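Local coordinates for protein WYL1 (Ruminococcus sp., PDB 6OAW) that is an accessory protein thought to modulate the type VI-D CRISPR-Cas system, and contains a WYL domain, at residues P30-V35 with D171-S176; K38-F43 with S56-S61; D231-Y236 with I325-P330; D308-Y313 with I351-Y356. One frame throughout, in Å; residues are numbered along the deposited sequence. Where two conformers were deposited one is given.

Overall arrangement
Along the chain, interaction 2 is nested inside the loop closed by interaction 1, and both use helix 30-44 in the N-terminal part; their centres lie about 12 Å apart, and Tyr-172 meets Asp-39 between them. Interactions 3 and 4 follow, with alternating segments and centres about 16 Å apart, joined where Tyr-356 and Gln-352 bond to the backbone of 325-330. Interaction 3 joins the hairpin between strands 219-230 and 237-243 to the C-terminal region, whose three-stranded sheet holds interaction 4. Ser-176 and Lys-234 touch, linking interaction 1 to interaction 3, centres about 22 Å apart. Both of these contacts also reach the second subunit, so links between regions lie close to the dimer interface.

Interaction 1: P30-V35 with D171-S176; sequences PSAYSV and DYALLS
Ala-173 fits against Ala-32 and Val-35 where the C-terminal end of helix 161-172 and the turn that follows meet the first turns of helix 30-44. The chain is folded here by the bond from Leu-174 N to Asp-171 O. Tyr-172 begins a type I turn that closes at Leu-175, and the end of its ring comes back toward Val-35 without close contact. Ala-173 itself does the touching: its CB rests 3.4 Å from Ala-32 CA and 3.6 Å from Ala-32 CB, a methyl pressed onto the helix backbone. Val-35 CB is 4.0 Å from Ala-173 CB. Both Val-35 methyls lie against the carbonyl O of the same residue from one side, with CG2 3.8 Å and CG1 3.9 Å from Ala-173 O. CG1 is anti to the valine backbone N (chi1 172°), which leaves CG2 beside that N and turns both methyls to the carbonyl. Farther on, Leu-175 packs on Leu-183, and the Ser-176 side chain caps helix 177-184. Ala-32 CA and Ala-173 CA approach to 4.9 Å, a spacing made possible by small side chains; dispersion between the alanine methyls, the valine CB and methyls, and backbone atoms, with no directional polar bond, joins the segments.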
loop_
_atom_site.group_PDB
_atom_site.type_symbol
_atom_site.label_atom_id
_atom_site.label_comp_id
_atom_site.label_asym_id
_atom_site.label_seq_id
_atom_site.Cartn_x
_atom_site.Cartn_y
_atom_site.Cartn_z
ATOM N N PRO B 30 -10.005 1.753 -13.631
ATOM C CA PRO B 30 -8.934 2.660 -14.025
ATOM C C PRO B 30 -7.674 2.445 -13.166
ATOM O O PRO B 30 -6.571 2.509 -13.703
ATOM C CB PRO B 30 -9.566 4.047 -13.830
ATOM C CG PRO B 30 -11.079 3.801 -14.002
ATOM C CD PRO B 30 -11.302 2.421 -13.433
ATOM N N SER B 31 -7.837 2.144 -11.877
ATOM C CA SER B 31 -6.692 2.090 -10.929
ATOM C C SER B 31 -5.851 0.848 -11.221
ATOM O O SER B 31 -4.638 0.972 -11.354
ATOM C CB SER B 31 -7.107 2.237 -9.501
ATOM O OG SER B 31 -7.931 1.169 -9.054
ATOM N N ALA B 32 -6.483 -0.297 -11.430
ATOM C CA ALA B 32 -5.784 -1.554 -11.812
ATOM C C ALA B 32 -5.091 -1.410 -13.176
ATOM O O ALA B 32 -3.919 -1.844 -13.308
ATOM C CB ALA B 32 -6.731 -2.714 -11.803
ATOM N N TYR B 33 -5.766 -0.822 -14.155
ATOM C CA TYR B 33 -5.180 -0.610 -15.498
ATOM C C TYR B 33 -3.891 0.205 -15.374
ATOM O O TYR B 33 -2.913 -0.122 -16.024
ATOM C CB TYR B 33 -6.149 0.111 -16.430
ATOM C CG TYR B 33 -5.610 0.373 -17.814
ATOM C CD1 TYR B 33 -5.440 -0.652 -18.728
ATOM C CD2 TYR B 33 -5.257 1.653 -18.202
ATOM C CE1 TYR B 33 -4.980 -0.409 -20.009
ATOM C CE2 TYR B 33 -4.803 1.918 -19.482
ATOM C CZ TYR B 33 -4.670 0.883 -20.392
ATOM O OH TYR B 33 -4.201 1.115 -21.654
ATOM N N SER B 34 -3.933 1.294 -14.622
ATOM C CA SER B 34 -2.813 2.251 -14.535
ATOM C C SER B 34 -1.648 1.596 -13.760
ATOM O O SER B 34 -0.498 1.839 -14.125
ATOM C CB SER B 34 -3.274 3.532 -13.926
ATOM O OG SER B 34 -3.454 3.315 -12.563
ATOM N N VAL B 35 -1.915 0.751 -12.763
ATOM C CA VAL B 35 -0.840 -0.054 -12.100
ATOM C C VAL B 35 -0.178 -0.993 -13.121
ATOM O O VAL B 35 1.064 -1.047 -13.176
ATOM C CB VAL B 35 -1.338 -0.818 -10.865
ATOM C CG1 VAL B 35 -0.268 -1.777 -10.339
ATOM C CG2 VAL B 35 -1.763 0.132 -9.754
ATOM N N ASP B 171 -6.668 -8.017 -8.387
ATOM C CA ASP B 171 -5.883 -8.449 -7.197
ATOM C C ASP B 171 -4.390 -8.146 -7.414
ATOM O O ASP B 171 -3.749 -7.645 -6.491
ATOM C CB ASP B 171 -6.042 -9.930 -6.884
ATOM C CG ASP B 171 -7.276 -10.274 -6.095
ATOM O OD1 ASP B 171 -8.057 -9.349 -5.795
ATOM O OD2 ASP B 171 -7.457 -11.474 -5.846
ATOM N N TYR B 172 -3.860 -8.451 -8.595
ATOM C CA TYR B 172 -2.466 -8.104 -8.963
ATOM C C TYR B 172 -2.202 -6.642 -8.581
ATOM O O TYR B 172 -1.283 -6.370 -7.796
ATOM C CB TYR B 172 -2.215 -8.336 -10.451
ATOM C CG TYR B 172 -0.871 -7.818 -10.876
ATOM C CD1 TYR B 172 0.289 -8.525 -10.612
ATOM C CD2 TYR B 172 -0.768 -6.567 -11.469
ATOM C CE1 TYR B 172 1.525 -8.033 -10.988
ATOM C CE2 TYR B 172 0.452 -6.061 -11.857
ATOM C CZ TYR B 172 1.602 -6.793 -11.612
ATOM O OH TYR B 172 2.780 -6.242 -12.026
ATOM N N ALA B 173 -3.071 -5.744 -9.045
ATOM C CA ALA B 173 -2.933 -4.276 -8.911
ATOM C C ALA B 173 -2.919 -3.815 -7.459
ATOM O O ALA B 173 -2.482 -2.661 -7.260
ATOM C CB ALA B 173 -4.040 -3.576 -9.645
ATOM N N LEU B 174 -3.407 -4.621 -6.507
ATOM C CA LEU B 174 -3.509 -4.236 -5.068
ATOM C C LEU B 174 -2.246 -4.660 -4.306
ATOM O O LEU B 174 -2.045 -4.212 -3.158
ATOM C CB LEU B 174 -4.776 -4.860 -4.443
ATOM C CG LEU B 174 -6.108 -4.274 -4.944
ATOM C CD1 LEU B 174 -7.303 -5.015 -4.358
ATOM C CD2 LEU B 174 -6.222 -2.777 -4.686
ATOM N N LEU B 175 -1.445 -5.547 -4.877
ATOM C CA LEU B 175 -0.225 -6.063 -4.211
ATOM C C LEU B 175 0.777 -4.923 -4.028
ATOM O O LEU B 175 0.767 -3.969 -4.860
ATOM C CB LEU B 175 0.399 -7.158 -5.071
ATOM C CG LEU B 175 -0.419 -8.432 -5.198
ATOM C CD1 LEU B 175 0.231 -9.367 -6.208
ATOM C CD2 LEU B 175 -0.556 -9.106 -3.834
ATOM N N SER B 176 1.671 -5.064 -3.055
ATOM C CA SER B 176 2.817 -4.126 -2.873
ATOM C C SER B 176 3.734 -4.171 -4.108
ATOM O O SER B 176 3.705 -5.182 -4.849
ATOM C CB SER B 176 3.563 -4.474 -1.617
ATOM O OG SER B 176 4.335 -5.649 -1.822
#

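Interaction 2: K38-F43 with S56-S61; sequences KDKSIF and SSFLTS
This is a helix-on-helix contact in the N-terminal region, where helix 30-44 and helix 55-71 pack nearly at right angles, their segments crossing at 99° with axes 10.9 Å apart. The order strand 23-28, helix, helix is consistent with a ribbon-helix-helix unit. Phe-58 fills the junction: its CG lies anti to the backbone N (chi1 -171°), which sends the ring across the gap to the opposing helix. Lys-40 covers one face, its CA 3.9 Å from the centroid of the Phe-58 ring in a CH-pi contact offset toward the rim. The aliphatic stem continues the cover, with Lys-40 CG 3.9 Å from Phe-58 CG, before the chain turns away and its NZ pairs with Glu-44. At the far end of the ring, Asp-39 CB touches Phe-58 CZ at 3.9 Å. Phe-43 adds its CB 3.8 Å from Phe-58 CE1, the two phenyl groups running past one another in opposite directions. Ile-184 of helix 177-184 contacts both phenylalanine side chains. The buried carboxylate of Asp-39 is bonded by Tyr-172 and forms a salt bridge with Arg-180, an environment that probably favours its charged form next to a contact that is itself made by carbon-rich surfaces.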
loop_
_atom_site.group_PDB
_atom_site.type_symbol
_atom_site.label_atom_id
_atom_site.label_comp_id
_atom_site.label_asym_id
_atom_site.label_seq_id
_atom_site.Cartn_x
_atom_site.Cartn_y
_atom_site.Cartn_z
ATOM N N LYS B 38 1.985 1.048 -15.747
ATOM C CA LYS B 38 3.231 1.469 -15.047
ATOM C C LYS B 38 4.158 0.249 -14.961
ATOM O O LYS B 38 5.322 0.358 -15.432
ATOM C CB LYS B 38 2.961 2.074 -13.662
ATOM C CG LYS B 38 2.180 3.384 -13.647
ATOM N N ASP B 39 3.685 -0.883 -14.426
ATOM C CA ASP B 39 4.585 -2.035 -14.168
ATOM C C ASP B 39 5.161 -2.496 -15.514
ATOM O O ASP B 39 6.343 -2.809 -15.559
ATOM C CB ASP B 39 3.914 -3.204 -13.455
ATOM C CG ASP B 39 3.435 -2.908 -12.043
ATOM O OD1 ASP B 39 3.800 -1.851 -11.518
ATOM O OD2 ASP B 39 2.661 -3.751 -11.495
ATOM N N LYS B 40 4.355 -2.523 -16.570
ATOM C CA LYS B 40 4.777 -2.997 -17.910
ATOM C C LYS B 40 5.902 -2.099 -18.444
ATOM O O LYS B 40 6.865 -2.642 -18.979
ATOM C CB LYS B 40 3.587 -2.970 -18.863
ATOM C CG LYS B 40 3.787 -3.623 -20.218
ATOM C CD LYS B 40 2.543 -3.514 -21.063
ATOM C CE LYS B 40 2.773 -3.815 -22.527
ATOM N NZ LYS B 40 3.774 -2.921 -23.148
ATOM N N SER B 41 5.787 -0.777 -18.354
ATOM C CA SER B 41 6.842 0.100 -18.941
ATOM C C SER B 41 8.086 0.036 -18.046
ATOM O O SER B 41 9.165 0.121 -18.594
ATOM C CB SER B 41 6.405 1.509 -19.253
ATOM O OG SER B 41 5.792 2.114 -18.137
ATOM N N ILE B 42 7.949 -0.197 -16.741
ATOM C CA ILE B 42 9.132 -0.429 -15.867
ATOM C C ILE B 42 9.735 -1.796 -16.207
ATOM O O ILE B 42 10.955 -1.854 -16.363
ATOM C CB ILE B 42 8.796 -0.281 -14.373
ATOM C CG1 ILE B 42 8.461 1.173 -14.036
ATOM C CG2 ILE B 42 9.924 -0.845 -13.494
ATOM C CD1 ILE B 42 7.728 1.316 -12.707
ATOM N N PHE B 43 8.947 -2.846 -16.379
ATOM C CA PHE B 43 9.516 -4.165 -16.746
ATOM C C PHE B 43 10.304 -4.024 -18.053
ATOM O O PHE B 43 11.432 -4.517 -18.106
ATOM C CB PHE B 43 8.458 -5.257 -16.893
ATOM C CG PHE B 43 8.989 -6.485 -17.591
ATOM C CD1 PHE B 43 9.976 -7.268 -17.000
ATOM C CD2 PHE B 43 8.542 -6.833 -18.857
ATOM C CE1 PHE B 43 10.483 -8.383 -17.653
ATOM C CE2 PHE B 43 9.044 -7.953 -19.504
ATOM C CZ PHE B 43 10.017 -8.722 -18.904
ATOM N N SER B 56 -0.703 -8.458 -23.839
ATOM C CA SER B 56 -1.161 -9.862 -23.738
ATOM C C SER B 56 -0.065 -10.698 -23.060
ATOM O O SER B 56 -0.367 -11.464 -22.127
ATOM C CB SER B 56 -1.550 -10.422 -25.096
ATOM O OG SER B 56 -2.770 -9.847 -25.563
ATOM N N SER B 57 1.168 -10.559 -23.523
ATOM C CA SER B 57 2.339 -11.301 -22.998
ATOM C C SER B 57 2.531 -10.930 -21.522
ATOM O O SER B 57 2.735 -11.831 -20.700
ATOM C CB SER B 57 3.569 -11.013 -23.845
ATOM O OG SER B 57 4.764 -11.169 -23.090
ATOM N N PHE B 58 2.436 -9.644 -21.192
ATOM C CA PHE B 58 2.654 -9.157 -19.816
ATOM C C PHE B 58 1.541 -9.739 -18.917
ATOM O O PHE B 58 1.849 -10.267 -17.842
ATOM C CB PHE B 58 2.770 -7.634 -19.810
ATOM C CG PHE B 58 3.214 -7.085 -18.484
ATOM C CD1 PHE B 58 4.530 -7.193 -18.088
ATOM C CD2 PHE B 58 2.311 -6.511 -17.609
ATOM C CE1 PHE B 58 4.947 -6.739 -16.844
ATOM C CE2 PHE B 58 2.726 -6.047 -16.372
ATOM C CZ PHE B 58 4.051 -6.141 -16.000
ATOM N N LEU B 59 0.279 -9.679 -19.354
ATOM C CA LEU B 59 -0.873 -10.201 -18.578
ATOM C C LEU B 59 -0.718 -11.716 -18.446
ATOM O O LEU B 59 -1.099 -12.270 -17.402
ATOM C CB LEU B 59 -2.198 -9.847 -19.266
ATOM C CG LEU B 59 -2.586 -8.371 -19.242
ATOM C CD1 LEU B 59 -3.784 -8.122 -20.125
ATOM C CD2 LEU B 59 -2.863 -7.900 -17.831
ATOM N N THR B 60 -0.171 -12.358 -19.479
ATOM C CA THR B 60 0.037 -13.821 -19.506
ATOM C C THR B 60 1.115 -14.216 -18.487
ATOM O O THR B 60 0.901 -15.230 -17.787
ATOM C CB THR B 60 0.277 -14.301 -20.934
ATOM O OG1 THR B 60 -0.946 -14.013 -21.618
ATOM C CG2 THR B 60 0.606 -15.773 -20.997
ATOM N N SER B 61 2.222 -13.479 -18.402
ATOM C CA SER B 61 3.297 -13.703 -17.403
ATOM C C SER B 61 2.703 -13.620 -15.999
ATOM O O SER B 61 3.059 -14.449 -15.151
ATOM C CB SER B 61 4.405 -12.698 -17.540
ATOM O OG SER B 61 5.074 -12.871 -18.762
#

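Interaction 3: D231-Y236 with I325-P330; sequences DEYKMY and ILYQRP
Tyr-233 offers one face of its ring to the edge of Tyr-327, a T-shaped pair with centroids 4.8 Å apart and planes at 85°. Tyr-327 CD1 stands over the centre of the Tyr-233 ring, and Tyr-327 CE1 follows it to 3.7 Å from Tyr-233 CG. The phenol of Tyr-233 reaches on past this edge to pack on the opposing chain, where Tyr-233 OH lies 3.3 Å from Tyr-327 CA and also touches the Leu-326 side chain, CB at 3.9 Å. Tyr-327 keeps CG anti to its backbone N (chi1 -178°), bringing its ring alongside the segment 231-236. That segment is the turn of a beta hairpin between strands 219-230 and 237-243, in the antiparallel sheet that probably forms the WYL domain core, while 325-330 follows helix 316-324 and contains a type II turn. Asp-231 braces the hairpin from within: its OD1 accepts Met-235 N at 3.0 Å, and its OD2 accepts Tyr-236 N at 2.8 Å, each on the syn side of the carboxylate. Across the dimer interface, Tyr-233 packs on Pro-30 of the second subunit, and Tyr-327 stacks on Tyr-327 of that subunit.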
loop_
_atom_site.group_PDB
_atom_site.type_symbol
_atom_site.label_atom_id
_atom_site.label_comp_id
_atom_site.label_asym_id
_atom_site.label_seq_id
_atom_site.Cartn_x
_atom_site.Cartn_y
_atom_site.Cartn_z
ATOM N N ASP B 231 13.342 -4.970 0.665
ATOM C CA ASP B 231 13.569 -3.863 1.630
ATOM C C ASP B 231 12.354 -3.736 2.554
ATOM O O ASP B 231 11.271 -4.184 2.188
ATOM C CB ASP B 231 13.847 -2.525 0.943
ATOM C CG ASP B 231 12.769 -2.101 -0.036
ATOM O OD1 ASP B 231 11.678 -1.612 0.431
ATOM O OD2 ASP B 231 13.008 -2.275 -1.256
ATOM N N GLU B 232 12.518 -3.018 3.649
ATOM C CA GLU B 232 11.479 -2.879 4.692
ATOM C C GLU B 232 10.299 -2.058 4.154
ATOM O O GLU B 232 9.299 -2.066 4.832
ATOM C CB GLU B 232 12.029 -2.162 5.926
ATOM C CG GLU B 232 13.126 -2.900 6.646
ATOM C CD GLU B 232 13.527 -2.212 7.942
ATOM O OE1 GLU B 232 13.751 -0.957 7.919
ATOM O OE2 GLU B 232 13.526 -2.916 8.981
ATOM N N TYR B 233 10.439 -1.316 3.045
ATOM C CA TYR B 233 9.353 -0.448 2.518
ATOM C C TYR B 233 8.616 -1.158 1.381
ATOM O O TYR B 233 7.793 -0.549 0.744
ATOM C CB TYR B 233 9.905 0.941 2.197
ATOM C CG TYR B 233 10.274 1.656 3.471
ATOM C CD1 TYR B 233 11.520 1.465 4.048
ATOM C CD2 TYR B 233 9.357 2.452 4.146
ATOM C CE1 TYR B 233 11.873 2.072 5.243
ATOM C CE2 TYR B 233 9.683 3.051 5.358
ATOM C CZ TYR B 233 10.924 2.814 5.925
ATOM O OH TYR B 233 11.263 3.424 7.092
ATOM N N LYS B 234 8.909 -2.429 1.150
ATOM C CA LYS B 234 8.166 -3.276 0.192
ATOM C C LYS B 234 8.296 -2.701 -1.214
ATOM O O LYS B 234 7.322 -2.851 -1.955
ATOM C CB LYS B 234 6.692 -3.389 0.614
ATOM C CG LYS B 234 6.474 -4.102 1.932
ATOM C CD LYS B 234 5.018 -4.104 2.357
ATOM C CE LYS B 234 4.785 -4.924 3.613
ATOM N NZ LYS B 234 3.348 -5.274 3.795
HETATM N N MSE B 235 9.451 -2.122 -1.565
HETATM C CA MSE B 235 9.701 -1.507 -2.912
HETATM C C MSE B 235 10.377 -2.525 -3.838
HETATM O O MSE B 235 9.795 -2.814 -4.889
HETATM C CB MSE B 235 10.511 -0.210 -2.802
HETATM C CG MSE B 235 9.839 0.901 -2.001
HETATM SE SE MSE B 235 8.201 1.651 -2.817
HETATM C CE MSE B 235 6.605 0.987 -1.861
ATOM N N TYR B 236 11.540 -3.071 -3.483
ATOM C CA TYR B 236 12.340 -3.926 -4.398
ATOM C C TYR B 236 12.716 -5.242 -3.737
ATOM O O TYR B 236 12.814 -5.288 -2.505
ATOM C CB TYR B 236 13.582 -3.158 -4.870
ATOM C CG TYR B 236 13.226 -1.904 -5.628
ATOM C CD1 TYR B 236 12.598 -1.980 -6.866
ATOM C CD2 TYR B 236 13.409 -0.647 -5.061
ATOM C CE1 TYR B 236 12.204 -0.837 -7.553
ATOM C CE2 TYR B 236 13.017 0.505 -5.731
ATOM C CZ TYR B 236 12.436 0.413 -6.989
ATOM O OH TYR B 236 12.052 1.544 -7.655
ATOM N N ILE B 325 11.415 10.869 11.015
ATOM C CA ILE B 325 11.566 10.345 9.626
ATOM C C ILE B 325 12.524 9.145 9.654
ATOM O O ILE B 325 13.765 9.321 9.743
ATOM C CB ILE B 325 12.006 11.487 8.678
ATOM C CG1 ILE B 325 11.014 12.657 8.696
ATOM C CG2 ILE B 325 12.246 10.989 7.256
ATOM C CD1 ILE B 325 11.541 13.879 8.007
ATOM N N LEU B 326 11.953 7.951 9.537
ATOM C CA LEU B 326 12.623 6.644 9.677
ATOM C C LEU B 326 13.107 6.164 8.315
ATOM O O LEU B 326 14.065 5.373 8.283
ATOM C CB LEU B 326 11.627 5.657 10.291
ATOM C CG LEU B 326 11.200 6.007 11.709
ATOM C CD1 LEU B 326 10.421 4.862 12.342
ATOM C CD2 LEU B 326 12.384 6.332 12.606
ATOM N N TYR B 327 12.468 6.588 7.231
ATOM C CA TYR B 327 12.746 6.076 5.864
ATOM C C TYR B 327 14.234 6.201 5.550
ATOM O O TYR B 327 14.699 7.326 5.436
ATOM C CB TYR B 327 11.948 6.829 4.795
ATOM C CG TYR B 327 12.173 6.310 3.398
ATOM C CD1 TYR B 327 11.817 5.016 3.072
ATOM C CD2 TYR B 327 12.756 7.097 2.412
ATOM C CE1 TYR B 327 11.996 4.527 1.784
ATOM C CE2 TYR B 327 12.985 6.612 1.137
ATOM C CZ TYR B 327 12.583 5.329 0.818
ATOM O OH TYR B 327 12.789 4.861 -0.442
ATOM N N GLN B 328 14.936 5.081 5.369
ATOM C CA GLN B 328 16.371 5.068 4.921
ATOM C C GLN B 328 17.233 5.910 5.876
ATOM O O GLN B 328 18.246 6.467 5.437
ATOM C CB GLN B 328 16.464 5.505 3.450
ATOM C CG GLN B 328 15.977 4.389 2.504
ATOM C CD GLN B 328 16.104 4.691 1.026
ATOM O OE1 GLN B 328 16.365 5.851 0.614
ATOM N NE2 GLN B 328 15.937 3.612 0.258
ATOM N N ARG B 329 16.839 6.012 7.142
ATOM C CA ARG B 329 17.515 6.906 8.108
ATOM C C ARG B 329 18.873 6.297 8.451
ATOM O O ARG B 329 18.950 5.136 8.782
ATOM C CB ARG B 329 16.712 7.052 9.399
ATOM C CG ARG B 329 17.372 8.018 10.375
ATOM C CD ARG B 329 16.515 8.244 11.592
ATOM N NE ARG B 329 16.390 7.027 12.388
ATOM C CZ ARG B 329 15.687 6.927 13.515
ATOM N NH1 ARG B 329 15.016 7.965 13.989
ATOM N NH2 ARG B 329 15.669 5.781 14.162
ATOM N N PRO B 330 19.980 7.056 8.376
ATOM C CA PRO B 330 21.306 6.494 8.642
ATOM C C PRO B 330 21.613 6.345 10.147
ATOM O O PRO B 330 20.834 6.819 10.969
ATOM C CB PRO B 330 22.208 7.515 7.931
ATOM C CG PRO B 330 21.482 8.825 8.097
ATOM C CD PRO B 330 20.013 8.478 7.966
#

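Interaction 4: D308-Y313 with I351-Y356; sequences DISKVY and IQVKYY
Val-353 points from helix 350-357 toward strand 310-314 and meets Ser-310 and Val-312 with each part of its side chain. Its CB lies 3.8 Å from Ser-310 OG, the tip of the serine. From there the two methyls part. CG1, anti to the backbone N (chi1 -173°), reaches between the two strand residues, 3.7 Å from Ser-310 CB and equally 3.7 Å from Val-312 CG2. CG2, beside the backbone N, turns to the serine alone and comes to 3.6 Å from Ser-310 OG. Val-312 and Val-353 meet through one methyl each. The contact is thus apolar: the serine hydroxyl borders a methyl group here, and no polar bond joins the two segments. Ser-310 and Val-312 both direct their side chains to the helix, whereas Lys-311 between them faces the other way. Strand 310-314 is the central strand of an antiparallel sheet, flanked by 342-346 and 364-368, in the C-terminal region, after the probable WYL domain. Helix 350-357 packs against this central strand, with Val-312 also packing on Phe-357 farther along it, while Lys-354 forms a salt bridge with Glu-375 of helix 370-389.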
loop_
_atom_site.group_PDB
_atom_site.type_symbol
_atom_site.label_atom_id
_atom_site.label_comp_id
_atom_site.label_asym_id
_atom_site.label_seq_id
_atom_site.Cartn_x
_atom_site.Cartn_y
_atom_site.Cartn_z
ATOM N N ASP B 308 32.010 4.698 5.594
ATOM C CA ASP B 308 32.830 5.936 5.686
ATOM C C ASP B 308 32.121 6.962 6.582
ATOM O O ASP B 308 30.905 6.812 6.786
ATOM C CB ASP B 308 33.088 6.505 4.285
ATOM C CG ASP B 308 34.442 6.118 3.698
ATOM O OD1 ASP B 308 35.297 5.543 4.429
ATOM O OD2 ASP B 308 34.658 6.428 2.519
ATOM N N ILE B 309 32.845 7.950 7.095
ATOM C CA ILE B 309 32.299 8.994 8.007
ATOM C C ILE B 309 31.639 10.063 7.151
ATOM O O ILE B 309 32.225 10.420 6.150
ATOM C CB ILE B 309 33.397 9.631 8.883
ATOM C CG1 ILE B 309 34.217 8.584 9.652
ATOM C CG2 ILE B 309 32.772 10.689 9.798
ATOM C CD1 ILE B 309 33.435 7.905 10.758
ATOM N N SER B 310 30.417 10.456 7.495
ATOM C CA SER B 310 29.747 11.675 7.001
ATOM C C SER B 310 29.564 12.546 8.231
ATOM O O SER B 310 29.064 12.021 9.231
ATOM C CB SER B 310 28.410 11.448 6.303
ATOM O OG SER B 310 28.545 10.686 5.128
ATOM N N LYS B 311 29.973 13.812 8.151
ATOM C CA LYS B 311 29.749 14.799 9.218
ATOM C C LYS B 311 28.511 15.604 8.843
ATOM O O LYS B 311 28.492 16.211 7.728
ATOM C CB LYS B 311 31.008 15.639 9.402
ATOM C CG LYS B 311 32.128 14.910 10.120
ATOM C CD LYS B 311 33.377 15.745 10.254
ATOM C CE LYS B 311 34.568 14.941 10.719
ATOM N NZ LYS B 311 35.563 15.849 11.321
ATOM N N VAL B 312 27.507 15.586 9.719
ATOM C CA VAL B 312 26.228 16.324 9.510
ATOM C C VAL B 312 25.929 17.174 10.738
ATOM O O VAL B 312 25.824 16.611 11.811
ATOM C CB VAL B 312 25.050 15.378 9.212
ATOM C CG1 VAL B 312 23.828 16.170 8.805
ATOM C CG2 VAL B 312 25.414 14.395 8.128
ATOM N N TYR B 313 25.804 18.488 10.550
ATOM C CA TYR B 313 25.341 19.423 11.601
ATOM C C TYR B 313 23.821 19.328 11.655
ATOM O O TYR B 313 23.181 19.579 10.605
ATOM C CB TYR B 313 25.783 20.855 11.327
ATOM C CG TYR B 313 25.390 21.820 12.409
ATOM C CD1 TYR B 313 26.193 22.005 13.517
ATOM C CD2 TYR B 313 24.212 22.545 12.330
ATOM C CE1 TYR B 313 25.832 22.873 14.530
ATOM C CE2 TYR B 313 23.846 23.433 13.328
ATOM C CZ TYR B 313 24.651 23.586 14.438
ATOM O OH TYR B 313 24.306 24.473 15.428
ATOM N N ILE B 351 26.306 7.754 0.518
ATOM C CA ILE B 351 25.182 7.940 -0.450
ATOM C C ILE B 351 23.839 7.942 0.308
ATOM O O ILE B 351 22.967 8.795 -0.061
ATOM C CB ILE B 351 25.204 6.921 -1.598
ATOM C CG1 ILE B 351 24.108 7.273 -2.607
ATOM C CG2 ILE B 351 25.045 5.508 -1.080
ATOM C CD1 ILE B 351 24.208 6.522 -3.900
ATOM N N GLN B 352 23.696 7.101 1.349
ATOM C CA GLN B 352 22.443 6.995 2.141
ATOM C C GLN B 352 22.307 8.243 3.002
ATOM O O GLN B 352 21.194 8.764 3.126
ATOM C CB GLN B 352 22.438 5.743 3.001
ATOM C CG GLN B 352 21.189 5.580 3.854
ATOM C CD GLN B 352 21.310 4.333 4.705
ATOM O OE1 GLN B 352 22.208 3.514 4.510
ATOM N NE2 GLN B 352 20.436 4.213 5.688
ATOM N N VAL B 353 23.409 8.730 3.573
ATOM C CA VAL B 353 23.393 10.009 4.354
ATOM C C VAL B 353 22.841 11.129 3.456
ATOM O O VAL B 353 21.945 11.866 3.895
ATOM C CB VAL B 353 24.794 10.350 4.911
ATOM C CG1 VAL B 353 24.758 11.554 5.834
ATOM C CG2 VAL B 353 25.366 9.166 5.660
ATOM N N LYS B 354 23.387 11.252 2.256
ATOM C CA LYS B 354 23.007 12.266 1.240
ATOM C C LYS B 354 21.504 12.138 0.909
ATOM O O LYS B 354 20.767 13.154 0.938
ATOM C CB LYS B 354 23.835 11.968 -0.010
ATOM C CG LYS B 354 24.459 13.111 -0.752
ATOM C CD LYS B 354 24.363 12.941 -2.246
ATOM C CE LYS B 354 25.128 11.761 -2.794
ATOM N NZ LYS B 354 24.537 11.314 -4.076
ATOM N N TYR B 355 21.032 10.922 0.610
ATOM C CA TYR B 355 19.600 10.680 0.280
ATOM C C TYR B 355 18.730 10.996 1.503
ATOM O O TYR B 355 17.564 11.334 1.323
ATOM C CB TYR B 355 19.294 9.261 -0.217
ATOM C CG TYR B 355 19.880 8.873 -1.550
ATOM C CD1 TYR B 355 20.317 9.824 -2.455
ATOM C CD2 TYR B 355 19.945 7.546 -1.928
ATOM C CE1 TYR B 355 20.811 9.460 -3.699
ATOM C CE2 TYR B 355 20.451 7.163 -3.155
ATOM C CZ TYR B 355 20.883 8.126 -4.044
ATOM O OH TYR B 355 21.354 7.753 -5.270
ATOM N N TYR B 356 19.276 10.977 2.717
ATOM C CA TYR B 356 18.458 11.294 3.912
ATOM C C TYR B 356 18.410 12.799 4.185
ATOM O O TYR B 356 17.322 13.335 4.480
ATOM C CB TYR B 356 18.990 10.597 5.149
ATOM C CG TYR B 356 18.074 10.732 6.326
ATOM C CD1 TYR B 356 16.870 10.056 6.377
ATOM C CD2 TYR B 356 18.373 11.597 7.366
ATOM C CE1 TYR B 356 16.029 10.180 7.467
ATOM C CE2 TYR B 356 17.520 11.756 8.445
ATOM C CZ TYR B 356 16.352 11.030 8.506
ATOM O OH TYR B 356 15.510 11.158 9.581
#